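Long-range contacts in pyridoxamine 5-phosphate-dependent dehydrase (Escherichia coli, PDB 3B8X), which catalyses removal of the C3'-hydroxyl group from GDP-4-keto-6-deoxy-D-mannose by combined transamination and deoxygenation, a step in the biosynthesis of the O-antigen sugar L-colitose: residues P7-T12 with S186-H191; S11-L16 with I262-K267; A193-G198 with G258-E263; P269-V274 with N373-L378. The protein carries 1 engineered substitution. One frame throughout, in Å; residues are numbered along the deposited sequence. Where two conformers were deposited one is given.

Contact 1: residues P7-T12 with S186-H191. Engineered in segment 186-191: N190 (natural residue His). With NA (sodium ion), chain K; G4M ([(2R,3S,4R,5R)-5-(2-amino-6-oxo-1,6-dihydro-9H-purin-9-yl)-3,4-dihydroxytetrahydrofuran-2-yl]methyl (2R,3S,4S,5S,6R)-3,4-dihydroxy-5-[({3-hydroxy-2-methyl-5-[(phosphonooxy)methyl]pyridin-4-yl}methyl)amino]-6-methyltetrahydro-2H-pyran-2-yl dihydrogen diphosphate), chain O.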
# COMPACT_ATOMS: atom_id res chain seq x y z
N PRO B 7 -17.61 -4.56 23.12
CA PRO B 7 -16.60 -4.84 22.14
C PRO B 7 -15.64 -3.67 22.04
O PRO B 7 -15.95 -2.54 22.42
CB PRO B 7 -17.43 -4.97 20.85
CG PRO B 7 -18.55 -3.93 21.06
CD PRO B 7 -18.88 -4.11 22.52
N LEU B 8 -14.48 -3.93 21.45
CA LEU B 8 -13.52 -2.87 21.20
C LEU B 8 -13.98 -1.64 20.39
O LEU B 8 -13.53 -0.55 20.65
CB LEU B 8 -12.26 -3.46 20.56
CG LEU B 8 -10.93 -3.03 21.15
CD1 LEU B 8 -10.62 -3.82 22.41
CD2 LEU B 8 -9.87 -3.19 20.04
N ALA B 9 -14.78 -1.80 19.34
CA ALA B 9 -15.17 -0.63 18.54
C ALA B 9 -16.60 -0.84 18.08
O ALA B 9 -17.12 -1.94 18.18
CB ALA B 9 -14.24 -0.51 17.31
N SER B 10 -17.24 0.24 17.62
CA SER B 10 -18.60 0.18 17.09
C SER B 10 -18.64 1.09 15.86
O SER B 10 -17.63 1.73 15.50
CB SER B 10 -19.64 0.53 18.16
OG SER B 10 -19.36 1.76 18.82
N SER B 11 -19.75 1.09 15.14
CA SER B 11 -19.84 1.93 13.94
C SER B 11 -19.85 3.41 14.31
O SER B 11 -20.55 3.80 15.27
CB SER B 11 -21.11 1.60 13.14
OG SER B 11 -21.19 2.38 11.96
N THR B 12 -19.15 4.24 13.54
CA THR B 12 -19.14 5.69 13.74
C THR B 12 -19.92 6.36 12.60
O THR B 12 -19.93 7.58 12.49
CB THR B 12 -17.71 6.22 13.64
OG1 THR B 12 -17.18 5.84 12.36
CG2 THR B 12 -16.90 5.61 14.72
N SER B 186 -7.40 6.06 9.59
CA SER B 186 -8.87 6.11 9.67
C SER B 186 -9.42 4.68 9.52
O SER B 186 -10.39 4.43 8.79
CB SER B 186 -9.51 7.12 8.68
OG SER B 186 -8.94 7.04 7.38
N PHE B 187 -8.74 3.73 10.17
CA PHE B 187 -9.24 2.34 10.16
C PHE B 187 -10.54 2.26 10.99
O PHE B 187 -10.80 3.15 11.79
CB PHE B 187 -8.20 1.33 10.69
CG PHE B 187 -8.72 -0.09 10.71
CD1 PHE B 187 -9.09 -0.72 9.54
CD2 PHE B 187 -8.94 -0.76 11.92
CE1 PHE B 187 -9.63 -1.99 9.56
CE2 PHE B 187 -9.44 -2.06 11.96
CZ PHE B 187 -9.81 -2.65 10.77
N TYR B 188 -11.35 1.22 10.77
CA TYR B 188 -12.63 1.03 11.48
C TYR B 188 -12.59 1.23 12.98
O TYR B 188 -13.47 1.85 13.55
CB TYR B 188 -13.10 -0.40 11.26
CG TYR B 188 -14.41 -0.70 11.93
CD1 TYR B 188 -15.60 -0.37 11.30
CD2 TYR B 188 -14.47 -1.32 13.18
CE1 TYR B 188 -16.83 -0.67 11.90
CE2 TYR B 188 -15.70 -1.61 13.79
CZ TYR B 188 -16.86 -1.29 13.12
OH TYR B 188 -18.09 -1.46 13.71
N SER B 189 -11.61 0.64 13.65
CA SER B 189 -11.58 0.71 15.11
C SER B 189 -10.93 1.97 15.68
O SER B 189 -10.63 2.04 16.87
CB SER B 189 -10.89 -0.54 15.69
OG SER B 189 -9.58 -0.70 15.16
N ASN B 190 -10.76 2.99 14.82
CA ASN B 190 -10.07 4.21 15.18
C ASN B 190 -11.00 5.38 15.50
O ASN B 190 -12.17 5.20 15.61
CB ASN B 190 -9.11 4.59 14.07
CG ASN B 190 -7.81 5.00 14.58
OD1 ASN B 190 -7.72 5.55 15.67
ND2 ASN B 190 -6.76 4.71 13.84
N HIS B 191 -10.42 6.57 15.68
CA HIS B 191 -11.21 7.75 16.00
C HIS B 191 -12.27 8.05 14.95
O HIS B 191 -13.37 8.44 15.27
CB HIS B 191 -10.32 8.97 16.26
CG HIS B 191 -9.64 8.88 17.58
ND1 HIS B 191 -8.41 8.27 17.75
CD2 HIS B 191 -10.11 9.15 18.83
CE1 HIS B 191 -8.11 8.27 19.04
NE2 HIS B 191 -9.13 8.75 19.71
NA NA K . -12.49 1.61 20.14
OP3 G4M O . -4.19 0.17 10.73
PL G4M O . -3.45 1.30 9.91
OP1 G4M O . -2.53 0.71 8.71
OP2 G4M O . -4.54 2.30 9.30
OP4 G4M O . -2.57 2.20 10.94
C5B G4M O . -1.42 1.47 11.28
C5L G4M O . -0.94 2.00 12.58
C6L G4M O . 0.19 2.81 12.60
N1L G4M O . 0.67 3.23 13.75
C2L G4M O . 0.13 2.93 14.91
C2A G4M O . 0.77 3.41 16.20
C3L G4M O . -1.03 2.16 15.00
O3L G4M O . -1.49 1.83 16.23
C4L G4M O . -1.61 1.70 13.78
C4A G4M O . -2.76 0.90 13.76
N4A G4M O . -3.27 0.49 14.88
C4G G4M O . -4.50 -0.23 14.85
C5G G4M O . -4.57 -1.24 15.96
C6G G4M O . -4.22 -0.61 17.30
O5G G4M O . -5.96 -1.55 15.98
C3G G4M O . -4.68 -0.99 13.53
O3G G4M O . -5.64 -0.28 12.75
C2G G4M O . -5.25 -2.41 13.82
O2G G4M O . -5.79 -3.02 12.65
C1G G4M O . -6.35 -2.34 14.86
O1G G4M O . -6.46 -3.65 15.39
P2 G4M O . -7.90 -4.22 15.76
O3P G4M O . -8.72 -3.13 16.62
O4P G4M O . -7.68 -5.48 16.76
OPP G4M O . -8.53 -4.54 14.31
P G4M O . -9.89 -5.40 14.39
O1P G4M O . -9.90 -6.80 15.21
O2P G4M O . -10.10 -5.70 12.84
O5' G4M O . -11.11 -4.44 14.69
C5' G4M O . -11.35 -4.35 16.08
C4' G4M O . -12.83 -4.62 16.30
O4' G4M O . -13.60 -3.93 15.26
C3' G4M O . -13.13 -6.12 16.13
O3' G4M O . -14.22 -6.41 17.00
C2' G4M O . -13.53 -6.25 14.65
O2' G4M O . -14.45 -7.34 14.51
C1' G4M O . -14.28 -4.93 14.47
N9 G4M O . -14.32 -4.52 13.06
C8 G4M O . -13.25 -4.17 12.30
N7 G4M O . -13.70 -3.82 11.11
C4 G4M O . -15.47 -4.38 12.31
C5 G4M O . -15.06 -3.92 11.04
C6 G4M O . -16.07 -3.66 10.04
O6 G4M O . -15.81 -3.26 8.92
N3 G4M O . -16.76 -4.59 12.57
C2 G4M O . -17.67 -4.37 11.63
N1 G4M O . -17.35 -3.91 10.38
N2 G4M O . -18.98 -4.60 11.91
O HOH W 1 -16.18 2.41 13.41
O HOH W 2 -10.79 3.33 19.38
O HOH W 3 -10.35 0.21 18.84
O HOH W 4 -10.67 1.11 21.65
O HOH W 5 -13.72 2.60 18.45
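Y188 lays its ring under the guanine of the bound adduct, whose C5 stands over the ring centre, while the A9 methyl group meets the same ring obliquely, its CB 4.0 Å from CE2 of Y188. This is a ligand-pocket wall in the aminotransferase fold of the DegT/DnrJ/EryC1 family: the N-terminal segment 7-12 lies against a type I beta turn, F187 to N190. The Y188 side chain leaves with CG anti to the backbone N (chi1 -179°), which carries the phenol out to the backbone of S10 and S11; its OH lies near S11 N, but at a poor angle for bonding. Over the opposite ring face, offset toward the rim, sits a water that also approaches the carbonyl oxygens of S10 and Y188. A small residue suits position 9, because A9 CB presses directly on S189, 3.7 Å from both its CA and CB. S189 itself turns OG away from A9 to donate to the diphosphate oxygen O3P of the ligand at 3.0 Å; the small serine packs through CA and CB and keeps its hydroxyl for the phosphate. F187, next in the pocket wall, runs beside the sugar and diphosphate, and also packs on R252 of the second subunit. The engineered N190 accepts from H191 N through OD1 and reaches C163 O with ND2. A sodium ion joins the segments indirectly: it is held by L8 O at 2.5 Å, and two of its waters donate to S189 O, one of them at 2.7 Å.

Contact 2: residues S11-L16 with I262-K267; sequences STWDDL and IEQLKK
T12 and Q264 cross at about a right angle, and the amide of Q264 grips T12 at two points. NE2 of Q264 donates to T12 O over 3.0 Å, nearly straight (166°); the acceptor lies in the amide plane, whereas the donor stands well above the plane of the T12 carbonyl. T12 OG1 in turn donates to Q264 OE1 at 2.7 Å. A glutamine suits this place because its head group offers a donor and an acceptor at once, and its chain, bent at chi2 (-74°), brings both to the threonine. The amide has further partners: NE2 reaches E17 OE2 and OE1 meets A193 N. The W13 indole stands across the same amide with planes 75° apart, its CD1 3.6 Å from Q264 NE2; its NE1 bonds to A193 O, and it meets F30 of the second subunit. Farther along, D14 is the N-cap of helix 15-27. Its OD1 accepts from L16 N at 3.0 Å and from K267 NZ at 2.8 Å, the two donors coming from opposite faces of the carboxylate. L16 drapes its CB beside E263 OE1, 3.9 Å away, the two side chains crossing at about a right angle, and a water donates to L16 O and, weakly, to E263 OE2. These pairs fasten the start of helix 15-27 to the long helix 255-286. K267 NZ has a second acidic partner in E17, so the lysine sits between two carboxylates; it probably remains protonated, and its charge should help keep D14 ionised and able to cap the helix.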
# COMPACT_ATOMS: atom_id res chain seq x y z
N SER B 11 -19.75 1.09 15.14
CA SER B 11 -19.84 1.93 13.94
C SER B 11 -19.85 3.41 14.31
O SER B 11 -20.55 3.80 15.27
CB SER B 11 -21.11 1.60 13.14
OG SER B 11 -21.19 2.38 11.96
N THR B 12 -19.15 4.24 13.54
CA THR B 12 -19.14 5.69 13.74
C THR B 12 -19.92 6.36 12.60
O THR B 12 -19.93 7.58 12.49
CB THR B 12 -17.71 6.22 13.64
OG1 THR B 12 -17.18 5.84 12.36
CG2 THR B 12 -16.90 5.61 14.72
N TRP B 13 -20.59 5.55 11.78
CA TRP B 13 -21.33 6.06 10.65
C TRP B 13 -22.82 6.14 10.90
O TRP B 13 -23.40 5.36 11.67
CB TRP B 13 -21.21 5.11 9.45
CG TRP B 13 -19.85 4.94 8.86
CD1 TRP B 13 -18.70 5.55 9.24
CD2 TRP B 13 -19.55 4.19 7.69
NE1 TRP B 13 -17.67 5.18 8.39
CE2 TRP B 13 -18.17 4.33 7.44
CE3 TRP B 13 -20.32 3.40 6.81
CZ2 TRP B 13 -17.52 3.62 6.41
CZ3 TRP B 13 -19.68 2.74 5.77
CH2 TRP B 13 -18.29 2.85 5.58
N ASP B 14 -23.41 7.08 10.17
CA ASP B 14 -24.85 7.27 10.11
C ASP B 14 -25.27 7.42 8.68
O ASP B 14 -24.51 7.12 7.75
CB ASP B 14 -25.49 8.30 11.08
CG ASP B 14 -25.07 9.74 10.84
OD1 ASP B 14 -24.46 10.06 9.79
OD2 ASP B 14 -25.32 10.58 11.74
N ASP B 15 -26.50 7.87 8.49
CA ASP B 15 -26.99 8.04 7.15
C ASP B 15 -26.02 8.88 6.32
O ASP B 15 -25.92 8.67 5.12
CB ASP B 15 -28.40 8.66 7.15
CG ASP B 15 -28.42 10.08 7.77
OD1 ASP B 15 -28.52 10.22 9.02
OD2 ASP B 15 -28.35 11.08 7.01
N LEU B 16 -25.35 9.85 6.94
CA LEU B 16 -24.47 10.76 6.21
C LEU B 16 -23.32 10.06 5.51
O LEU B 16 -22.95 10.43 4.39
CB LEU B 16 -23.96 11.93 7.05
CG LEU B 16 -25.07 12.85 7.59
CD1 LEU B 16 -24.45 14.02 8.33
CD2 LEU B 16 -25.96 13.33 6.46
N ILE B 262 -14.99 13.01 4.96
CA ILE B 262 -15.44 14.39 5.12
C ILE B 262 -16.56 14.44 6.15
O ILE B 262 -16.62 15.35 6.97
CB ILE B 262 -16.03 14.85 3.79
CG1 ILE B 262 -14.88 15.15 2.82
CG2 ILE B 262 -17.04 15.98 4.02
CD1 ILE B 262 -15.24 15.00 1.30
N GLU B 263 -17.40 13.41 6.11
CA GLU B 263 -18.56 13.34 6.98
C GLU B 263 -18.02 13.11 8.36
O GLU B 263 -18.47 13.75 9.29
CB GLU B 263 -19.49 12.19 6.56
CG GLU B 263 -20.22 12.42 5.24
CD GLU B 263 -20.83 13.82 5.09
OE1 GLU B 263 -21.19 14.48 6.09
OE2 GLU B 263 -20.98 14.25 3.93
N GLN B 264 -17.04 12.22 8.46
CA GLN B 264 -16.41 11.85 9.75
C GLN B 264 -15.76 13.05 10.45
O GLN B 264 -15.91 13.21 11.65
CB GLN B 264 -15.40 10.70 9.53
CG GLN B 264 -16.03 9.34 9.18
CD GLN B 264 -16.70 8.65 10.36
OE1 GLN B 264 -16.05 7.95 11.14
NE2 GLN B 264 -18.02 8.84 10.49
N LEU B 265 -15.05 13.88 9.70
CA LEU B 265 -14.38 15.05 10.25
C LEU B 265 -15.42 15.97 10.92
O LEU B 265 -15.13 16.61 11.92
CB LEU B 265 -13.58 15.83 9.19
CG LEU B 265 -12.32 15.12 8.64
CD1 LEU B 265 -11.54 15.91 7.63
CD2 LEU B 265 -11.34 14.78 9.74
N LYS B 266 -16.63 16.03 10.39
CA LYS B 266 -17.58 16.89 11.05
C LYS B 266 -18.00 16.35 12.40
O LYS B 266 -18.30 17.12 13.32
CB LYS B 266 -18.79 17.11 10.19
CG LYS B 266 -18.42 17.49 8.78
CD LYS B 266 -19.65 17.43 7.92
CE LYS B 266 -19.55 18.38 6.76
NZ LYS B 266 -20.72 18.28 5.86
N LYS B 267 -17.99 15.03 12.54
CA LYS B 267 -18.45 14.46 13.80
C LYS B 267 -17.33 14.37 14.84
O LYS B 267 -17.59 14.22 16.03
CB LYS B 267 -18.99 13.05 13.57
CG LYS B 267 -20.43 12.99 13.00
CD LYS B 267 -20.68 11.67 12.28
CE LYS B 267 -22.10 11.53 11.69
NZ LYS B 267 -21.94 11.16 10.32
O HOH W 6 -23.37 12.68 3.24

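Contact 3: residues A193-G198 with G258-E263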
# COMPACT_ATOMS: atom_id res chain seq x y z
N ALA B 193 -13.50 6.55 10.79
CA ALA B 193 -13.34 5.35 9.98
C ALA B 193 -13.80 5.50 8.55
O ALA B 193 -14.90 5.93 8.30
CB ALA B 193 -14.08 4.21 10.67
N THR B 194 -12.94 5.15 7.59
CA THR B 194 -13.25 5.29 6.18
C THR B 194 -13.00 3.93 5.52
O THR B 194 -12.53 3.84 4.40
CB THR B 194 -12.30 6.34 5.55
OG1 THR B 194 -10.94 5.91 5.73
CG2 THR B 194 -12.46 7.65 6.25
N MET B 195 -13.32 2.87 6.25
CA MET B 195 -13.06 1.49 5.82
C MET B 195 -11.57 1.19 6.09
O MET B 195 -11.27 0.41 6.98
CB MET B 195 -13.52 1.23 4.37
CG MET B 195 -14.98 1.61 4.20
SD MET B 195 -15.69 1.04 2.64
CE MET B 195 -15.10 2.24 1.59
N GLU B 196 -10.65 1.79 5.34
CA GLU B 196 -9.23 1.75 5.63
C GLU B 196 -8.87 3.20 5.25
O GLU B 196 -9.61 3.83 4.48
CB GLU B 196 -8.46 0.77 4.72
CG GLU B 196 -8.71 -0.70 5.02
CD GLU B 196 -7.68 -1.36 5.92
OE1 GLU B 196 -6.79 -0.71 6.51
OE2 GLU B 196 -7.80 -2.57 6.06
N GLY B 197 -7.74 3.72 5.74
CA GLY B 197 -7.38 5.05 5.32
C GLY B 197 -6.25 5.54 6.22
O GLY B 197 -6.18 5.16 7.38
N GLY B 198 -5.42 6.44 5.67
CA GLY B 198 -4.35 7.04 6.44
C GLY B 198 -4.15 8.47 5.90
O GLY B 198 -4.76 8.85 4.93
N GLY B 258 -12.51 9.07 0.89
CA GLY B 258 -12.42 10.52 1.04
C GLY B 258 -13.84 11.08 1.31
O GLY B 258 -14.02 11.92 2.17
N ALA B 259 -14.86 10.55 0.66
CA ALA B 259 -16.21 11.05 0.88
C ALA B 259 -16.67 10.77 2.29
O ALA B 259 -17.21 11.65 2.96
CB ALA B 259 -17.21 10.51 -0.15
N ILE B 260 -16.45 9.54 2.72
CA ILE B 260 -16.85 9.12 4.03
C ILE B 260 -16.09 10.02 5.01
O ILE B 260 -16.64 10.45 6.05
CB ILE B 260 -16.43 7.65 4.30
CG1 ILE B 260 -17.24 6.68 3.42
CG2 ILE B 260 -16.56 7.32 5.77
CD1 ILE B 260 -16.61 5.29 3.18
N GLY B 261 -14.79 10.21 4.74
CA GLY B 261 -13.95 10.94 5.69
C GLY B 261 -14.46 12.36 5.99
O GLY B 261 -14.30 12.87 7.09
N ILE B 262 -14.99 13.01 4.96
CA ILE B 262 -15.44 14.39 5.12
C ILE B 262 -16.56 14.44 6.15
O ILE B 262 -16.62 15.35 6.97
CB ILE B 262 -16.03 14.85 3.79
CG1 ILE B 262 -14.88 15.15 2.82
CG2 ILE B 262 -17.04 15.98 4.02
CD1 ILE B 262 -15.24 15.00 1.30
N GLU B 263 -17.40 13.41 6.11
CA GLU B 263 -18.56 13.34 6.98
C GLU B 263 -18.02 13.11 8.36
O GLU B 263 -18.47 13.75 9.29
CB GLU B 263 -19.49 12.19 6.56
CG GLU B 263 -20.22 12.42 5.24
CD GLU B 263 -20.83 13.82 5.09
OE1 GLU B 263 -21.19 14.48 6.09
OE2 GLU B 263 -20.98 14.25 3.93
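Segment 193-198 is a buried loop running into strand 198-202, and it comes up against one flank of helix 255-286, with T194 and I260 closest at the backbone. The loop bends sharply at M195, whose phi and psi of 79° and -70° make a classic gamma turn, closed by a weak bond from E196 N to T194 O. Beyond it, the extended backbone of G197, at a conformation in which a side chain would be jammed against the preceding carbonyl, lies in the ligand pocket. On the helix, I260 points at the loop and does most of the touching. Its CG2 lies 3.3 Å from A193 O and 3.9 Å from T194 CA, while CD1, on the other branch, meets M195 CE at 3.8 Å, the two side chains crossing at about a right angle. The branched isoleucine thus spans three consecutive loop residues, and the flexible thioether folds its methyl back at chi3 to meet it. T194 divides its labour: CG2 drops onto the bare backbone of G261, 3.7 Å from CA, a close approach that a residue without a side chain permits, while OG1 turns away from the helix to donate to E196 O at 2.8 Å and also pairs with S186 OG. W13 packs against both M195 and I260, and E196 forms a salt bridge with R252 of the second subunit. No hydrogen bond joins the two segments. The interface is therefore held by apolar packing, while buried polar groups of the loop find partners beside it, as T194 O does in the S257 hydroxyl.

Contact 4: residues P269-V274 with N373-L378. With NA (sodium ion), chain K.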
# COMPACT_ATOMS: atom_id res chain seq x y z
N PRO B 269 -15.31 16.21 16.64
CA PRO B 269 -15.28 16.97 17.89
C PRO B 269 -16.20 16.32 18.92
O PRO B 269 -15.87 16.19 20.10
CB PRO B 269 -15.79 18.37 17.47
CG PRO B 269 -15.41 18.47 15.97
CD PRO B 269 -15.73 17.04 15.49
N ARG B 270 -17.37 15.91 18.47
CA ARG B 270 -18.30 15.26 19.35
C ARG B 270 -17.75 13.89 19.72
O ARG B 270 -17.87 13.40 20.84
CB ARG B 270 -19.63 15.12 18.62
CG ARG B 270 -20.79 14.91 19.56
CD ARG B 270 -22.14 14.76 18.86
NE ARG B 270 -22.09 14.18 17.51
CZ ARG B 270 -22.26 12.89 17.24
NH1 ARG B 270 -22.45 12.04 18.26
NH2 ARG B 270 -22.24 12.44 15.98
N PHE B 271 -17.15 13.21 18.76
CA PHE B 271 -16.63 11.92 19.10
C PHE B 271 -15.58 12.14 20.20
O PHE B 271 -15.52 11.37 21.15
CB PHE B 271 -15.90 11.32 17.87
CG PHE B 271 -16.82 10.77 16.80
CD1 PHE B 271 -18.18 10.68 16.99
CD2 PHE B 271 -16.29 10.30 15.60
CE1 PHE B 271 -19.00 10.15 15.98
CE2 PHE B 271 -17.09 9.74 14.62
CZ PHE B 271 -18.46 9.66 14.81
N ILE B 272 -14.75 13.18 20.08
CA ILE B 272 -13.70 13.33 21.08
C ILE B 272 -14.31 13.66 22.46
O ILE B 272 -13.88 13.20 23.55
CB ILE B 272 -12.60 14.38 20.69
CG1 ILE B 272 -11.65 13.89 19.61
CG2 ILE B 272 -11.78 14.76 21.91
CD1 ILE B 272 -11.88 12.52 19.08
N SER B 273 -15.34 14.49 22.43
CA SER B 273 -16.04 14.86 23.65
C SER B 273 -16.56 13.63 24.42
O SER B 273 -16.35 13.50 25.66
CB SER B 273 -17.21 15.77 23.30
OG SER B 273 -17.76 16.37 24.45
N VAL B 274 -17.27 12.76 23.68
CA VAL B 274 -17.87 11.56 24.28
C VAL B 274 -16.79 10.66 24.86
O VAL B 274 -16.89 10.15 25.98
CB VAL B 274 -18.72 10.78 23.30
CG1 VAL B 274 -19.30 9.55 23.97
CG2 VAL B 274 -19.86 11.64 22.80
N ASN B 373 -12.55 2.06 24.02
CA ASN B 373 -13.27 3.32 24.28
C ASN B 373 -14.03 3.61 22.97
O ASN B 373 -13.59 3.24 21.88
CB ASN B 373 -12.35 4.47 24.72
CG ASN B 373 -13.15 5.68 25.24
OD1 ASN B 373 -14.36 5.60 25.45
ND2 ASN B 373 -12.46 6.81 25.42
N HIS B 374 -15.20 4.23 23.04
CA HIS B 374 -15.97 4.52 21.84
C HIS B 374 -16.46 5.96 21.85
O HIS B 374 -16.44 6.63 22.89
CB HIS B 374 -17.26 3.61 21.75
CG HIS B 374 -17.01 2.14 21.84
ND1 HIS B 374 -17.67 1.23 21.05
CD2 HIS B 374 -16.19 1.42 22.65
CE1 HIS B 374 -17.27 0.01 21.37
NE2 HIS B 374 -16.41 0.09 22.36
N GLN B 375 -17.00 6.40 20.71
CA GLN B 375 -17.55 7.75 20.56
C GLN B 375 -18.99 7.82 21.04
O GLN B 375 -19.70 8.76 20.75
CB GLN B 375 -17.50 8.16 19.09
CG GLN B 375 -18.50 7.43 18.16
CD GLN B 375 -18.37 5.89 18.06
OE1 GLN B 375 -17.29 5.30 18.23
NE2 GLN B 375 -19.48 5.24 17.77
N ILE B 376 -19.43 6.77 21.72
CA ILE B 376 -20.76 6.62 22.31
C ILE B 376 -20.54 6.42 23.83
O ILE B 376 -19.57 5.78 24.21
CB ILE B 376 -21.41 5.29 21.76
CG1 ILE B 376 -21.56 5.32 20.25
CG2 ILE B 376 -22.79 5.05 22.36
CD1 ILE B 376 -21.13 4.03 19.61
N GLU B 377 -21.40 6.96 24.70
CA GLU B 377 -21.21 6.79 26.15
C GLU B 377 -21.09 5.33 26.49
O GLU B 377 -21.77 4.50 25.90
CB GLU B 377 -22.33 7.43 26.99
CG GLU B 377 -23.73 6.81 26.81
CD GLU B 377 -24.06 5.69 27.79
OE1 GLU B 377 -23.26 5.35 28.68
OE2 GLU B 377 -25.14 5.09 27.64
N LEU B 378 -20.27 5.03 27.49
CA LEU B 378 -20.02 3.67 27.93
C LEU B 378 -20.23 3.51 29.44
O LEU B 378 -19.59 2.65 30.08
CB LEU B 378 -18.55 3.33 27.60
CG LEU B 378 -18.25 2.96 26.14
CD1 LEU B 378 -16.75 2.90 25.82
CD2 LEU B 378 -18.90 1.63 25.83
NA NA K . -12.49 1.61 20.14
O HOH W 4 -10.67 1.11 21.65
O HOH W 2 -10.79 3.33 19.38
O HOH W 3 -10.35 0.21 18.84
O HOH W 5 -13.72 2.60 18.45
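The F271 ring carries the aliphatic part of Q375 over one face: CG stands 3.4 Å above the ring plane, shifted toward the rim, and 25° off the normal at the centroid, a CH-pi contact. T12 O comes up at the rim of the ring, near CZ, while the Q375 amide plane is turned 63° against the ring. This is where helix 255-286, probably the long helix that links the domains of the aminotransferase fold, packs on the loop between strand 368-372 and helix 379-388. Glutamine suits the spot because its methylenes cover the phenylalanine while its polar end leads away toward S11 and T12; CG takes the position between backbone N and carbonyl carbon (chi1 71°), keeping CB and CG along the ring, CB 3.4 Å from F271 CD1. One helical turn on, V274 presses both methyl groups on the loop backbone. CG1 lies 3.3 Å from Q375 O and 3.4 Å from E377 N, a compact beta-branched group fitting a surface of peptide planes. H374 turns the other way, its imidazole bonded to P7 O and S10 OG. E377 belongs to a site that binds magnesium in another structure of this protein; here a sodium ion lies about 3 Å from its side chain. At the loop's start, N373 O binds a different sodium ion, 2.6 Å away, and N373 N bonds to one of that ion's waters at 3.2 Å.

Contacts 1 and 2 both start from the N-terminal stretch 7-16, sharing S11 and T12. Contact 1 closes its loop first, at the turn after strand 181-185; contact 2 opens within that loop and closes beyond it, on helix 255-286, so the two cross. Contact 3 opens only after contact 1 has closed and nests within contact 2, ending on the same stretch of helix. Contact 4 follows in series, starting farther along that helix and closing beyond strand 368-372. The N-terminal stretch thus meets the ligand-binding turn, the long helix and the C-terminal loop. Contacts 1 and 4 share a sodium ion and its waters, while contact 2 is hydrogen-bonded to the loop of contact 3.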